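Local coordinates for uncharacterized protein AF_1548 (Archaeoglobus fulgidus, PDB 1Y88), which is of unknown function but probably binds DNA and may act as an endonuclease, at residues 76-79 / 80-84; 104-107 / 108-111. All blocks are in the same frame, centred on the assembly; numbering follows the deposited sequence.

Contact 1 (76-79 / 80-84). With SO4 (sulfate ion), chain D; SO4 (sulfate ion), chain C.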
loop_
_atom_site.group_PDB
_atom_site.type_symbol
_atom_site.label_atom_id
_atom_site.label_comp_id
_atom_site.label_asym_id
_atom_site.label_seq_id
_atom_site.Cartn_x
_atom_site.Cartn_y
_atom_site.Cartn_z
ATOM N N LEU A 76 -5.117 -3.270 6.674
ATOM C CA LEU A 76 -4.416 -4.509 6.380
ATOM C C LEU A 76 -3.311 -4.295 5.345
ATOM O O LEU A 76 -2.238 -4.820 5.489
ATOM C CB LEU A 76 -5.412 -5.597 5.908
ATOM C CG LEU A 76 -4.787 -6.898 5.395
ATOM C CD1 LEU A 76 -4.076 -7.683 6.514
ATOM C CD2 LEU A 76 -5.862 -7.796 4.687
ATOM N N LYS A 77 -3.569 -3.493 4.322
ATOM C CA LYS A 77 -2.570 -3.265 3.308
ATOM C C LYS A 77 -1.283 -2.697 3.918
ATOM O O LYS A 77 -0.211 -3.183 3.634
ATOM C CB LYS A 77 -3.137 -2.380 2.210
ATOM C CG LYS A 77 -2.142 -1.925 1.184
ATOM C CD LYS A 77 -2.879 -1.342 -0.023
ATOM C CE LYS A 77 -2.041 -0.259 -0.676
ATOM N NZ LYS A 77 -2.391 0.050 -2.128
ATOM N N GLU A 78 -1.421 -1.688 4.785
ATOM C CA GLU A 78 -0.254 -1.117 5.479
ATOM C C GLU A 78 0.503 -2.142 6.297
ATOM O O GLU A 78 1.745 -2.163 6.270
ATOM C CB GLU A 78 -0.652 0.071 6.371
ATOM C CG GLU A 78 0.447 0.441 7.423
ATOM C CD GLU A 78 1.650 1.209 6.836
ATOM O OE1 GLU A 78 1.558 1.726 5.693
ATOM O OE2 GLU A 78 2.698 1.303 7.536
ATOM N N ALA A 79 -0.225 -2.982 7.036
ATOM C CA ALA A 79 0.386 -4.058 7.811
ATOM C C ALA A 79 1.180 -5.045 6.931
ATOM O O ALA A 79 2.312 -5.425 7.236
ATOM C CB ALA A 79 -0.661 -4.781 8.670
ATOM N N MET A 80 0.573 -5.448 5.815
ATOM C CA MET A 80 1.207 -6.403 4.939
ATOM C C MET A 80 2.445 -5.835 4.245
ATOM O O MET A 80 3.461 -6.522 4.116
ATOM C CB MET A 80 0.160 -6.961 3.916
ATOM C CG MET A 80 -1.103 -7.596 4.579
ATOM S SD MET A 80 -2.199 -8.510 3.315
ATOM C CE MET A 80 -0.984 -9.088 2.597
ATOM N N TYR A 81 2.384 -4.599 3.752
ATOM C CA TYR A 81 3.551 -3.813 3.258
ATOM C C TYR A 81 4.690 -3.827 4.248
ATOM O O TYR A 81 5.866 -4.010 3.939
ATOM C CB TYR A 81 3.122 -2.340 3.041
ATOM C CG TYR A 81 4.208 -1.303 2.673
ATOM C CD1 TYR A 81 5.272 -1.616 1.821
ATOM C CD2 TYR A 81 4.105 0.026 3.127
ATOM C CE1 TYR A 81 6.235 -0.631 1.457
ATOM C CE2 TYR A 81 5.053 1.001 2.772
ATOM C CZ TYR A 81 6.107 0.665 1.939
ATOM O OH TYR A 81 7.048 1.626 1.597
ATOM N N THR A 82 4.317 -3.518 5.498
ATOM C CA THR A 82 5.291 -3.425 6.576
ATOM C C THR A 82 5.944 -4.757 6.831
ATOM O O THR A 82 7.134 -4.813 7.066
ATOM C CB THR A 82 4.656 -2.903 7.888
ATOM O OG1 THR A 82 4.182 -1.589 7.639
ATOM C CG2 THR A 82 5.688 -2.876 9.060
ATOM N N TYR A 83 5.161 -5.835 6.787
ATOM C CA TYR A 83 5.747 -7.142 6.977
ATOM C C TYR A 83 6.760 -7.433 5.864
ATOM O O TYR A 83 7.854 -7.955 6.125
ATOM C CB TYR A 83 4.668 -8.229 7.063
ATOM C CG TYR A 83 5.220 -9.620 7.313
ATOM C CD1 TYR A 83 5.903 -9.934 8.483
ATOM C CD2 TYR A 83 5.051 -10.634 6.354
ATOM C CE1 TYR A 83 6.398 -11.220 8.714
ATOM C CE2 TYR A 83 5.545 -11.903 6.569
ATOM C CZ TYR A 83 6.209 -12.200 7.756
ATOM O OH TYR A 83 6.691 -13.492 7.963
ATOM N N ALA A 84 6.377 -7.151 4.613
ATOM C CA ALA A 84 7.336 -7.328 3.489
ATOM C C ALA A 84 8.610 -6.501 3.674
ATOM O O ALA A 84 9.718 -6.970 3.382
ATOM C CB ALA A 84 6.658 -6.989 2.144
HETATM S S SO4 D . -4.429 0.708 4.549
HETATM O O1 SO4 D . -5.784 0.404 4.071
HETATM O O2 SO4 D . -4.460 1.668 5.679
HETATM O O3 SO4 D . -3.648 1.293 3.463
HETATM O O4 SO4 D . -3.814 -0.534 4.965
HETATM S S SO4 C . -9.007 -3.341 6.151
HETATM O O1 SO4 C . -9.914 -4.429 6.513
HETATM O O2 SO4 C . -9.730 -2.101 6.349
HETATM O O3 SO4 C . -8.625 -3.482 4.748
HETATM O O4 SO4 C . -7.837 -3.373 7.022
#
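T82 and E78, one turn apart on helix 76-89, meet at a shared carbonyl. E78 O accepts two donors, T82 N at 3.0 Å and T82 OG1 at 2.9 Å, which reach it from opposite faces of its plane. The hydroxyl can do this because OG1 stands beside T82's own backbone N (chi1 -63°), folded back against the helix; in this way a buried threonine satisfies its hydroxyl without leaving the helix. The side chain of E78 bends at chi2, bringing OE1 to the edge of the Y81 ring in one of that tyrosine's two conformers, 4.0 Å from CD2. On another side of the helix L76 and M80 make the apolar pair: the branched end of L76 lies obliquely across the flexible thioether chain, CD1 3.5 Å from M80 CG. At the first turn, backbone N-H groups point outward to anions. L76 N donates to O4 of one sulfate (chain C) and E78 N to O4 of another (chain D), each at 2.7 Å. Both ions sit at the N-terminal end of the helix, whose dipole probably adds to their hold. L76, M80 and Y83 lean on Y112 of helix 107-116, while V46, Q48, M80 and Y81 of the second subunit pack against this same helix.

Contact 2 (104-107 / 108-111). With SO4 (sulfate ion), chain F; SO4 (sulfate ion), chain C.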
loop_
_atom_site.group_PDB
_atom_site.type_symbol
_atom_site.label_atom_id
_atom_site.label_comp_id
_atom_site.label_asym_id
_atom_site.label_seq_id
_atom_site.Cartn_x
_atom_site.Cartn_y
_atom_site.Cartn_z
ATOM N N LYS A 104 -6.297 4.121 15.018
ATOM C CA LYS A 104 -6.522 2.739 15.398
ATOM C C LYS A 104 -6.160 1.847 14.225
ATOM O O LYS A 104 -6.133 2.312 13.095
ATOM C CB LYS A 104 -8.011 2.509 15.711
ATOM C CG LYS A 104 -8.561 3.321 16.903
ATOM C CD LYS A 104 -10.012 2.964 17.205
ATOM C CE LYS A 104 -10.424 3.496 18.605
ATOM N NZ LYS A 104 -11.850 3.199 18.900
ATOM N N PHE A 105 -5.909 0.584 14.519
ATOM C CA PHE A 105 -5.714 -0.429 13.485
ATOM C C PHE A 105 -7.060 -1.074 13.210
ATOM O O PHE A 105 -7.865 -1.260 14.138
ATOM C CB PHE A 105 -4.730 -1.469 13.970
ATOM C CG PHE A 105 -3.352 -0.902 14.197
ATOM C CD1 PHE A 105 -2.525 -0.650 13.105
ATOM C CD2 PHE A 105 -2.925 -0.552 15.488
ATOM C CE1 PHE A 105 -1.224 -0.078 13.291
ATOM C CE2 PHE A 105 -1.637 0.001 15.693
ATOM C CZ PHE A 105 -0.789 0.227 14.587
ATOM N N SER A 106 -7.309 -1.410 11.952
ATOM C CA SER A 106 -8.520 -2.204 11.643
ATOM C C SER A 106 -8.487 -3.592 12.280
ATOM O O SER A 106 -7.429 -4.112 12.653
ATOM C CB SER A 106 -8.695 -2.324 10.127
ATOM O OG SER A 106 -7.737 -3.214 9.577
ATOM N N GLU A 107 -9.654 -4.235 12.396
ATOM C CA GLU A 107 -9.648 -5.601 12.954
ATOM C C GLU A 107 -8.834 -6.552 12.085
ATOM O O GLU A 107 -8.200 -7.456 12.606
ATOM C CB GLU A 107 -11.058 -6.128 13.134
ATOM C CG GLU A 107 -11.867 -5.316 14.145
ATOM C CD GLU A 107 -11.473 -5.580 15.624
ATOM O OE1 GLU A 107 -10.479 -6.317 15.914
ATOM O OE2 GLU A 107 -12.199 -5.047 16.500
ATOM N N GLU A 108 -8.850 -6.333 10.773
ATOM C CA GLU A 108 -8.081 -7.185 9.862
ATOM C C GLU A 108 -6.590 -6.966 10.080
ATOM O O GLU A 108 -5.835 -7.905 10.111
ATOM C CB GLU A 108 -8.446 -6.913 8.407
ATOM C CG GLU A 108 -9.854 -7.420 8.026
ATOM C CD GLU A 108 -9.972 -8.950 7.862
ATOM O OE1 GLU A 108 -9.046 -9.711 8.207
ATOM O OE2 GLU A 108 -11.029 -9.402 7.373
ATOM N N ALA A 109 -6.181 -5.713 10.230
ATOM C CA ALA A 109 -4.759 -5.428 10.525
ATOM C C ALA A 109 -4.313 -6.055 11.857
ATOM O O ALA A 109 -3.225 -6.609 11.945
ATOM C CB ALA A 109 -4.501 -3.898 10.510
ATOM N N LYS A 110 -5.164 -5.965 12.897
ATOM C CA LYS A 110 -4.845 -6.541 14.209
ATOM C C LYS A 110 -4.665 -8.057 14.088
ATOM O O LYS A 110 -3.706 -8.660 14.615
ATOM C CB LYS A 110 -5.951 -6.202 15.215
ATOM C CG LYS A 110 -5.987 -4.723 15.641
ATOM C CD LYS A 110 -7.112 -4.547 16.656
ATOM C CE LYS A 110 -7.238 -3.096 17.142
ATOM N NZ LYS A 110 -8.403 -3.015 18.100
ATOM N N LYS A 111 -5.581 -8.685 13.355
ATOM C CA LYS A 111 -5.519 -10.137 13.177
ATOM C C LYS A 111 -4.259 -10.570 12.426
ATOM O O LYS A 111 -3.562 -11.490 12.851
ATOM C CB LYS A 111 -6.774 -10.642 12.441
ATOM C CG LYS A 111 -6.831 -12.179 12.367
ATOM C CD LYS A 111 -8.176 -12.634 11.797
ATOM C CE LYS A 111 -8.216 -14.195 11.685
ATOM N NZ LYS A 111 -9.515 -14.607 11.088
HETATM S S SO4 F . -10.585 -12.906 8.057
HETATM O O1 SO4 F . -10.496 -12.077 9.280
HETATM O O2 SO4 F . -10.011 -12.165 6.915
HETATM O O3 SO4 F . -12.017 -13.109 7.806
HETATM O O4 SO4 F . -9.930 -14.180 8.247
HETATM S S SO4 C . -9.007 -3.341 6.151
HETATM O O1 SO4 C . -9.914 -4.429 6.513
HETATM O O2 SO4 C . -9.730 -2.101 6.349
HETATM O O3 SO4 C . -8.625 -3.482 4.748
HETATM O O4 SO4 C . -7.837 -3.373 7.022
HETATM O O HOH W 1 -10.108 -2.298 15.522
#
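A serine N-cap starts helix 107-116 here, directly after the short strand 104-105. S106 OG accepts from A109 N at 3.0 Å, with the N-H pointing almost straight at it (163°). Its chi1 of 73° sets OG between the serine's own backbone N and carbonyl carbon, a short side chain turned to meet the first turn. The same hydroxyl donates to O4 of a sulfate (chain C) at 2.6 Å, so it relays between helix end and anion. Ordinary helical bonds follow, K110 N to S106 O and K111 N to E107 O. The long aliphatic part of K110 runs back over the cap: its CG lies 3.9 Å from F105 CB, and beyond it the chain stays extended, carrying CE to 3.6 Å from F105 O. A water donates to that carbonyl oxygen and accepts a weak bond from K110 NZ, while Y125 offers the lysine a cation-pi contact. OE1 of E107 comes 3.9 Å from K110 CD but stays 4.5 Å from K110 NZ, too far for a salt bridge. F105 CB also touches A109 CB, 4.2 Å away, where the small alanine suits the buried side of the helix. On the exposed side K111 reaches out fully extended, and NZ donates to O4 of a second sulfate (chain F) at 2.9 Å. The cap hydroxyl and the K111 ammonium thus hold different ions, the second also close to the E108 carboxylate. Because S106 OG both accepts and donates, its rotation is fixed from two sides.

Overall arrangement
Contact 1 is the more buried of the two, with E78, A79, M80 and T82 inside, whereas contact 2 has three exposed charged residues and only F105 and A109 buried. Each lies at the N-terminal end of a helix following a short strand, 73-74 or 104-105, and these strands pair in parallel. Their centres are about 11 Å apart, and they touch where L76 lies against S106, A109 and E108. One sulfate (chain C) joins the two helix starts, bound by a main-chain N-H in contact 1 and by a side-chain hydroxyl in contact 2. Both regions pack against the second subunit, contact 1 through L76, K77, M80 and A84, contact 2 through E108 and K111.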